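Local atomic coordinates of glucoamylase (Thermoanaerobacterium thermosaccharolyticum, PDB entry 1LF6), a protein that hydrolyses terminal 1,4-linked alpha-D-glucose residues from the non-reducing ends of glucan chains, releasing beta-D-glucose, as a family 15 glycosidase. Residues Ser308-Asn313 and Thr382-Lys387; His338-Arg343 and Leu365-Lys370. All blocks are in the same frame, centred on the assembly; numbering follows the deposited sequence.

How the contacts relate
Both contacts lie in the family 15 glycosidase region, their centres 8 Å apart. Contact 1 joins two loops, and the chain between those loops contains both segments of contact 2, where the start of helix 342-355 meets helix 358-375. The two meet directly: Val-340 N lies 2.8 Å from Thr-382 O, a probable backbone hydrogen bond, and Tyr-367 OH lies 3.2 Å from Thr-382 OG1, also a probable hydrogen bond. Contact 1 lies away from the probable catalytic residues, whereas in contact 2 the side chain of Ser-342 is about 9 Å from that of Glu-438, the proton donor inferred from a close relative.

Contact 1 of 2, residues Ser308-Asn313 and Thr382-Lys387; sequences SEDKTN and TWISGK
An Asx motif in the loop after helix 296-306 meets a type I beta turn in the loop after helix 358-375, Asp-310 meeting Ile-384, and Asn-313 the backbone of Ile-384 and Ser-385. Asn-313 lies against the turn: its CB is 3.1 Å from Ile-384 O, and ND2 comes within 3.5 Å of Ser-385 CA. A short polar residue suits this place, since its amide rests on peptide atoms at a partly exposed border.

Deeper in, the methyl end of Ile-384 meets the carboxylate of Asp-310, CD1 lying 3.6 Å from OD1, and the two side chains cross at about a right angle. Ile-384 holds CG1 between its backbone N and carbonyl carbon (chi1 52°), and the extended chain beyond carries CD1 to the acid. The apolar methyl can lie against the acid probably because both carboxylate oxygens are already bonded elsewhere. OD1 accepts from the backbone of Ile-67, while OD2 accepts a nearly straight bond from Asn-313 N at 2.8 Å, on its anti side but somewhat out of the carboxylate plane, and a weak one from Thr-312 N. These bonds hold the carboxylate within its own loop and join it to the 66-68 loop, where Asp-68 also touches Ile-384.

The opposing turn has its own supports. Gly-386 N bonds to Trp-383 O at 2.8 Å, and Ser-385 OG receives Lys-387 N at 3.3 Å. Glycine fits the fourth position because its positive phi (106°) would press a beta carbon against the preceding carbonyl oxygen. No hydrogen bond crosses between the segments, so they meet by packing alone. What joins these two interhelical loops is thus an Asx motif set against a type I turn that runs into an ST turn.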
ATOM      1  N   SER A 308       4.575  -5.093   4.874  1.00 20.18           N
ATOM      2  CA  SER A 308       4.739  -4.657   3.481  1.00 20.06           C
ATOM      3  C   SER A 308       6.096  -4.997   2.871  1.00 18.64           C
ATOM      4  O   SER A 308       6.446  -4.511   1.792  1.00 15.27           O
ATOM      5  CB  SER A 308       4.491  -3.148   3.374  1.00 19.99           C
ATOM      6  OG  SER A 308       3.150  -2.839   3.711  1.00 25.60           O
ATOM      7  N   GLU A 309       6.858  -5.833   3.568  1.00 18.14           N
ATOM      8  CA  GLU A 309       8.169  -6.253   3.089  1.00 19.57           C
ATOM      9  C   GLU A 309       8.044  -7.587   2.359  1.00 21.08           C
ATOM     10  O   GLU A 309       7.260  -8.441   2.764  1.00 21.02           O
ATOM     11  CB  GLU A 309       9.136  -6.421   4.270  1.00 19.43           C
ATOM     12  CG  GLU A 309      10.497  -7.010   3.907  1.00 19.83           C
ATOM     13  CD  GLU A 309      11.378  -7.277   5.122  1.00 19.84           C
ATOM     14  OE1 GLU A 309      10.869  -7.837   6.114  1.00 20.32           O
ATOM     15  OE2 GLU A 309      12.578  -6.940   5.077  1.00 17.52           O
ATOM     16  N   ASP A 310       8.795  -7.769   1.276  1.00 21.01           N
ATOM     17  CA  ASP A 310       8.749  -9.051   0.595  1.00 22.06           C
ATOM     18  C   ASP A 310       9.489  -9.992   1.537  1.00 22.75           C
ATOM     19  O   ASP A 310      10.366  -9.559   2.289  1.00 22.01           O
ATOM     20  CB  ASP A 310       9.459  -9.010  -0.760  1.00 20.79           C
ATOM     21  CG  ASP A 310       9.357 -10.344  -1.507  1.00 22.06           C
ATOM     22  OD1 ASP A 310       8.222 -10.835  -1.698  1.00 20.75           O
ATOM     23  OD2 ASP A 310      10.406 -10.897  -1.893  1.00 20.39           O
ATOM     24  N   LYS A 311       9.135 -11.271   1.516  1.00 23.76           N
ATOM     25  CA  LYS A 311       9.782 -12.217   2.412  1.00 23.28           C
ATOM     26  C   LYS A 311      10.962 -12.957   1.790  1.00 24.67           C
ATOM     27  O   LYS A 311      11.629 -13.745   2.459  1.00 25.16           O
ATOM     28  CB  LYS A 311       8.738 -13.189   2.960  1.00 22.75           C
ATOM     29  CG  LYS A 311       7.692 -12.469   3.804  1.00 21.47           C
ATOM     30  CD  LYS A 311       6.619 -13.389   4.358  1.00 23.83           C
ATOM     31  CE  LYS A 311       5.668 -12.600   5.258  1.00 22.38           C
ATOM     32  NZ  LYS A 311       4.645 -13.434   5.939  1.00 21.57           N
ATOM     33  N   THR A 312      11.228 -12.684   0.516  1.00 24.67           N
ATOM     34  CA  THR A 312      12.344 -13.311  -0.180  1.00 25.36           C
ATOM     35  C   THR A 312      13.417 -12.244  -0.397  1.00 26.22           C
ATOM     36  O   THR A 312      14.588 -12.452  -0.090  1.00 26.20           O
ATOM     37  CB  THR A 312      11.895 -13.897  -1.528  1.00 25.90           C
ATOM     38  OG1 THR A 312      10.792 -14.783  -1.312  1.00 25.05           O
ATOM     39  CG2 THR A 312      13.037 -14.677  -2.182  1.00 26.31           C
ATOM     40  N   ASN A 313      13.007 -11.096  -0.930  1.00 26.75           N
ATOM     41  CA  ASN A 313      13.928  -9.982  -1.141  1.00 26.04           C
ATOM     42  C   ASN A 313      13.719  -9.056   0.048  1.00 26.40           C
ATOM     43  O   ASN A 313      12.940  -8.101  -0.022  1.00 25.57           O
ATOM     44  CB  ASN A 313      13.603  -9.245  -2.444  1.00 27.42           C
ATOM     45  CG  ASN A 313      14.258  -9.883  -3.656  1.00 27.55           C
ATOM     46  OD1 ASN A 313      15.459  -9.728  -3.882  1.00 28.04           O
ATOM     47  ND2 ASN A 313      13.473 -10.611  -4.436  1.00 27.26           N
ATOM     48  N   THR A 382      11.961   0.113  -8.679  1.00 19.08           N
ATOM     49  CA  THR A 382      12.405  -1.226  -9.039  1.00 19.98           C
ATOM     50  C   THR A 382      11.400  -2.270  -8.587  1.00 20.97           C
ATOM     51  O   THR A 382      10.566  -2.008  -7.716  1.00 20.03           O
ATOM     52  CB  THR A 382      13.732  -1.580  -8.348  1.00 20.65           C
ATOM     53  OG1 THR A 382      13.557  -1.466  -6.932  1.00 21.02           O
ATOM     54  CG2 THR A 382      14.852  -0.655  -8.790  1.00 21.77           C
ATOM     55  N   TRP A 383      11.488  -3.456  -9.180  1.00 19.61           N
ATOM     56  CA  TRP A 383      10.632  -4.557  -8.770  1.00 22.00           C
ATOM     57  C   TRP A 383      11.249  -4.968  -7.441  1.00 20.87           C
ATOM     58  O   TRP A 383      12.379  -4.579  -7.137  1.00 19.72           O
ATOM     59  CB  TRP A 383      10.738  -5.729  -9.742  1.00 22.20           C
ATOM     60  CG  TRP A 383      10.326  -5.409 -11.127  1.00 23.89           C
ATOM     61  CD1 TRP A 383      11.103  -4.871 -12.109  1.00 24.34           C
ATOM     62  CD2 TRP A 383       9.035  -5.622 -11.701  1.00 25.20           C
ATOM     63  NE1 TRP A 383      10.375  -4.740 -13.269  1.00 24.54           N
ATOM     64  CE2 TRP A 383       9.101  -5.194 -13.045  1.00 25.98           C
ATOM     65  CE3 TRP A 383       7.826  -6.135 -11.210  1.00 25.17           C
ATOM     66  CZ2 TRP A 383       8.002  -5.263 -13.910  1.00 27.80           C
ATOM     67  CZ3 TRP A 383       6.733  -6.203 -12.067  1.00 28.27           C
ATOM     68  CH2 TRP A 383       6.831  -5.769 -13.407  1.00 29.18           C
ATOM     69  N   ILE A 384      10.529  -5.750  -6.651  1.00 20.05           N
ATOM     70  CA  ILE A 384      11.071  -6.175  -5.369  1.00 21.18           C
ATOM     71  C   ILE A 384      12.374  -6.962  -5.539  1.00 22.08           C
ATOM     72  O   ILE A 384      13.192  -7.019  -4.623  1.00 21.85           O
ATOM     73  CB  ILE A 384      10.043  -7.013  -4.581  1.00 21.34           C
ATOM     74  CG1 ILE A 384       9.495  -8.147  -5.450  1.00 22.27           C
ATOM     75  CG2 ILE A 384       8.908  -6.111  -4.118  1.00 21.28           C
ATOM     76  CD1 ILE A 384       8.461  -9.006  -4.738  1.00 21.73           C
ATOM     77  N   SER A 385      12.566  -7.548  -6.719  1.00 22.14           N
ATOM     78  CA  SER A 385      13.773  -8.314  -7.010  1.00 24.29           C
ATOM     79  C   SER A 385      14.988  -7.390  -7.040  1.00 25.38           C
ATOM     80  O   SER A 385      16.128  -7.835  -6.892  1.00 24.26           O
ATOM     81  CB  SER A 385      13.650  -9.003  -8.370  1.00 24.60           C
ATOM     82  OG  SER A 385      13.620  -8.038  -9.410  1.00 24.68           O
ATOM     83  N   GLY A 386      14.732  -6.100  -7.243  1.00 24.98           N
ATOM     84  CA  GLY A 386      15.806  -5.130  -7.310  1.00 25.38           C
ATOM     85  C   GLY A 386      16.040  -4.661  -8.737  1.00 28.31           C
ATOM     86  O   GLY A 386      16.797  -3.718  -8.972  1.00 29.46           O
ATOM     87  N   LYS A 387      15.391  -5.314  -9.697  1.00 28.43           N
ATOM     88  CA  LYS A 387      15.541  -4.941 -11.100  1.00 30.74           C
ATOM     89  C   LYS A 387      14.833  -3.622 -11.390  1.00 30.03           C
ATOM     90  O   LYS A 387      13.725  -3.382 -10.913  1.00 29.09           O
ATOM     91  CB  LYS A 387      14.972  -6.033 -12.015  1.00 31.82           C
ATOM     92  CG  LYS A 387      15.008  -5.661 -13.493  1.00 35.39           C
ATOM     93  CD  LYS A 387      14.708  -6.852 -14.396  1.00 38.85           C
ATOM     94  CE  LYS A 387      13.287  -7.358 -14.225  1.00 39.24           C
ATOM     95  NZ  LYS A 387      13.005  -8.508 -15.131  1.00 42.24           N
TER

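Contact 2 of 2, residues His338-Arg343 and Leu365-Lys370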
ATOM      1  N   HIS A 338       3.065  -1.984  -6.262  1.00 34.44           N
ATOM      2  CA  HIS A 338       3.787  -3.136  -5.726  1.00 32.42           C
ATOM      3  C   HIS A 338       5.252  -3.046  -6.125  1.00 30.11           C
ATOM      4  O   HIS A 338       5.938  -4.060  -6.252  1.00 28.31           O
ATOM      5  CB  HIS A 338       3.188  -4.447  -6.239  1.00 32.39           C
ATOM      6  CG  HIS A 338       1.776  -4.673  -5.801  1.00 33.50           C
ATOM      7  ND1 HIS A 338       0.710  -3.977  -6.332  1.00 35.96           N
ATOM      8  CD2 HIS A 338       1.255  -5.495  -4.861  1.00 32.91           C
ATOM      9  CE1 HIS A 338      -0.406  -4.361  -5.739  1.00 34.64           C
ATOM     10  NE2 HIS A 338      -0.103  -5.282  -4.841  1.00 34.83           N
ATOM     11  N   LEU A 339       5.719  -1.819  -6.325  1.00 24.73           N
ATOM     12  CA  LEU A 339       7.101  -1.572  -6.693  1.00 22.91           C
ATOM     13  C   LEU A 339       7.796  -0.918  -5.512  1.00 20.75           C
ATOM     14  O   LEU A 339       7.144  -0.499  -4.556  1.00 20.48           O
ATOM     15  CB  LEU A 339       7.167  -0.657  -7.921  1.00 22.66           C
ATOM     16  CG  LEU A 339       6.581  -1.260  -9.199  1.00 23.23           C
ATOM     17  CD1 LEU A 339       6.469  -0.198 -10.286  1.00 21.52           C
ATOM     18  CD2 LEU A 339       7.464  -2.412  -9.653  1.00 23.24           C
ATOM     19  N   VAL A 340       9.119  -0.840  -5.579  1.00 19.23           N
ATOM     20  CA  VAL A 340       9.903  -0.244  -4.509  1.00 17.74           C
ATOM     21  C   VAL A 340      10.432   1.112  -4.943  1.00 16.71           C
ATOM     22  O   VAL A 340      11.140   1.218  -5.945  1.00 16.03           O
ATOM     23  CB  VAL A 340      11.117  -1.144  -4.122  1.00 18.78           C
ATOM     24  CG1 VAL A 340      11.877  -0.526  -2.947  1.00 17.51           C
ATOM     25  CG2 VAL A 340      10.643  -2.547  -3.764  1.00 19.10           C
ATOM     26  N   TRP A 341      10.063   2.145  -4.198  1.00 18.30           N
ATOM     27  CA  TRP A 341      10.526   3.505  -4.466  1.00 17.92           C
ATOM     28  C   TRP A 341      11.455   3.904  -3.332  1.00 18.36           C
ATOM     29  O   TRP A 341      11.119   3.764  -2.154  1.00 19.37           O
ATOM     30  CB  TRP A 341       9.362   4.496  -4.491  1.00 18.45           C
ATOM     31  CG  TRP A 341       8.635   4.618  -5.797  1.00 17.43           C
ATOM     32  CD1 TRP A 341       8.880   5.524  -6.795  1.00 17.85           C
ATOM     33  CD2 TRP A 341       7.485   3.870  -6.207  1.00 18.83           C
ATOM     34  NE1 TRP A 341       7.942   5.393  -7.794  1.00 15.30           N
ATOM     35  CE2 TRP A 341       7.075   4.385  -7.461  1.00 17.17           C
ATOM     36  CE3 TRP A 341       6.755   2.814  -5.634  1.00 17.97           C
ATOM     37  CZ2 TRP A 341       5.965   3.882  -8.153  1.00 16.16           C
ATOM     38  CZ3 TRP A 341       5.651   2.314  -6.321  1.00 17.62           C
ATOM     39  CH2 TRP A 341       5.266   2.852  -7.571  1.00 15.21           C
ATOM     40  N   SER A 342      12.625   4.401  -3.699  1.00 17.96           N
ATOM     41  CA  SER A 342      13.603   4.849  -2.732  1.00 17.85           C
ATOM     42  C   SER A 342      12.975   5.866  -1.771  1.00 18.16           C
ATOM     43  O   SER A 342      13.229   5.832  -0.558  1.00 17.06           O
ATOM     44  CB  SER A 342      14.782   5.480  -3.475  1.00 20.10           C
ATOM     45  OG  SER A 342      15.636   6.181  -2.598  1.00 26.09           O
ATOM     46  N   ARG A 343      12.151   6.758  -2.319  1.00 14.18           N
ATOM     47  CA  ARG A 343      11.497   7.794  -1.524  1.00 13.89           C
ATOM     48  C   ARG A 343      10.586   7.175  -0.469  1.00 13.54           C
ATOM     49  O   ARG A 343      10.763   7.410   0.727  1.00 14.41           O
ATOM     50  CB  ARG A 343      10.701   8.741  -2.445  1.00 12.81           C
ATOM     51  CG  ARG A 343       9.829   9.769  -1.718  1.00 13.12           C
ATOM     52  CD  ARG A 343       9.107  10.697  -2.699  1.00 15.57           C
ATOM     53  NE  ARG A 343       8.592   9.966  -3.860  1.00 15.43           N
ATOM     54  CZ  ARG A 343       9.166   9.961  -5.057  1.00 14.38           C
ATOM     55  NH1 ARG A 343      10.275  10.657  -5.272  1.00 10.37           N
ATOM     56  NH2 ARG A 343       8.640   9.244  -6.036  1.00 15.44           N
ATOM     57  N   LEU A 365      17.787  -0.299   3.988  1.00 18.87           N
ATOM     58  CA  LEU A 365      18.962   0.417   3.499  1.00 19.18           C
ATOM     59  C   LEU A 365      19.854  -0.541   2.722  1.00 20.89           C
ATOM     60  O   LEU A 365      20.361  -0.200   1.647  1.00 21.27           O
ATOM     61  CB  LEU A 365      19.756   1.038   4.652  1.00 18.58           C
ATOM     62  CG  LEU A 365      20.988   1.863   4.260  1.00 18.49           C
ATOM     63  CD1 LEU A 365      20.577   2.998   3.334  1.00 17.69           C
ATOM     64  CD2 LEU A 365      21.663   2.420   5.514  1.00 15.87           C
ATOM     65  N   ASP A 366      20.043  -1.741   3.262  1.00 20.39           N
ATOM     66  CA  ASP A 366      20.868  -2.742   2.595  1.00 20.97           C
ATOM     67  C   ASP A 366      20.263  -3.166   1.260  1.00 20.26           C
ATOM     68  O   ASP A 366      20.982  -3.571   0.347  1.00 19.71           O
ATOM     69  CB  ASP A 366      21.061  -3.950   3.510  1.00 22.81           C
ATOM     70  CG  ASP A 366      22.111  -3.700   4.571  1.00 24.38           C
ATOM     71  OD1 ASP A 366      21.904  -4.117   5.727  1.00 25.50           O
ATOM     72  OD2 ASP A 366      23.148  -3.085   4.238  1.00 23.04           O
ATOM     73  N   TYR A 367      18.941  -3.072   1.147  1.00 21.42           N
ATOM     74  CA  TYR A 367      18.270  -3.407  -0.104  1.00 20.63           C
ATOM     75  C   TYR A 367      18.713  -2.368  -1.136  1.00 19.04           C
ATOM     76  O   TYR A 367      19.088  -2.706  -2.258  1.00 20.85           O
ATOM     77  CB  TYR A 367      16.750  -3.337   0.067  1.00 22.51           C
ATOM     78  CG  TYR A 367      15.989  -3.485  -1.233  1.00 22.59           C
ATOM     79  CD1 TYR A 367      15.781  -4.740  -1.801  1.00 23.24           C
ATOM     80  CD2 TYR A 367      15.515  -2.364  -1.917  1.00 23.71           C
ATOM     81  CE1 TYR A 367      15.120  -4.879  -3.023  1.00 24.56           C
ATOM     82  CE2 TYR A 367      14.854  -2.492  -3.143  1.00 22.28           C
ATOM     83  CZ  TYR A 367      14.662  -3.753  -3.689  1.00 24.17           C
ATOM     84  OH  TYR A 367      14.027  -3.890  -4.903  1.00 24.41           O
ATOM     85  N   LEU A 368      18.673  -1.099  -0.738  1.00 19.34           N
ATOM     86  CA  LEU A 368      19.063   0.009  -1.611  1.00 19.61           C
ATOM     87  C   LEU A 368      20.538  -0.075  -2.005  1.00 21.13           C
ATOM     88  O   LEU A 368      20.918   0.285  -3.123  1.00 20.92           O
ATOM     89  CB  LEU A 368      18.791   1.344  -0.911  1.00 19.72           C
ATOM     90  CG  LEU A 368      17.323   1.708  -0.656  1.00 20.58           C
ATOM     91  CD1 LEU A 368      17.257   2.956   0.196  1.00 22.02           C
ATOM     92  CD2 LEU A 368      16.602   1.930  -1.977  1.00 22.48           C
ATOM     93  N   ALA A 369      21.369  -0.534  -1.075  1.00 21.59           N
ATOM     94  CA  ALA A 369      22.796  -0.677  -1.334  1.00 23.78           C
ATOM     95  C   ALA A 369      22.984  -1.690  -2.457  1.00 24.36           C
ATOM     96  O   ALA A 369      23.864  -1.540  -3.304  1.00 25.26           O
ATOM     97  CB  ALA A 369      23.517  -1.152  -0.069  1.00 24.47           C
ATOM     98  N   LYS A 370      22.138  -2.715  -2.457  1.00 25.39           N
ATOM     99  CA  LYS A 370      22.183  -3.764  -3.469  1.00 25.62           C
ATOM    100  C   LYS A 370      21.775  -3.164  -4.817  1.00 25.23           C
ATOM    101  O   LYS A 370      22.341  -3.498  -5.863  1.00 24.13           O
ATOM    102  CB  LYS A 370      21.226  -4.894  -3.068  1.00 28.37           C
ATOM    103  CG  LYS A 370      21.581  -6.284  -3.592  1.00 32.13           C
ATOM    104  CD  LYS A 370      21.605  -6.349  -5.112  1.00 36.01           C
ATOM    105  CE  LYS A 370      21.806  -7.777  -5.614  1.00 37.31           C
ATOM    106  NZ  LYS A 370      20.657  -8.655  -5.255  1.00 40.06           N
TER
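Leu-339 to Trp-341 run extended, and the chain turns into helix 342-355 at Ser-342, with Trp-341 at the N-cap position; it comes alongside helix 358-375, the nearest alpha carbons being those of Ser-342 and Leu-368 at 7.4 Å. No hydrogen bond crosses; the join is packing, mostly between side chains.

Val-340 and Tyr-367 reach each other from opposite directions. The two valine methyls divide the outer part of the phenol between them: CG1 approaches the ring obliquely, 3.6 Å from CE2, while CG2 lies 3.8 Å from OH. Tyr-367 turns CG anti to its own backbone nitrogen (chi1 172°), which carries the ring out from the helix and over to the valine. A branched, compact residue suits the spot because both methyls find contact at once, and a tyrosine suits the other side because its ring offers carbon to the valine while its hydroxyl reaches polar partners. Its OH, besides its probable bond with Thr-382, has a weak one with Ile-384 O, and these help to fix the end of the ring in a buried setting.

One residue along the helix, Leu-368 lays CD2 against the helix start, 4.3 Å from both CA and CB of Ser-342. A serine is small enough here to bring the leucine close to its main chain, and its buried OG is satisfied by Glu-397 O.

Leu-345 of helix 342-355 packs on Val-340, Tyr-367 and Leu-368, and Pro-401 of helix 395-407 touches both Ser-342 and Leu-368. Successive helices of the (alpha/alpha) barrel thus close around this apolar group, while Trp-341, pointing away from helix 358-375, hydrogen-bonds through NE1 to OE2 of Glu-438, the probable proton donor.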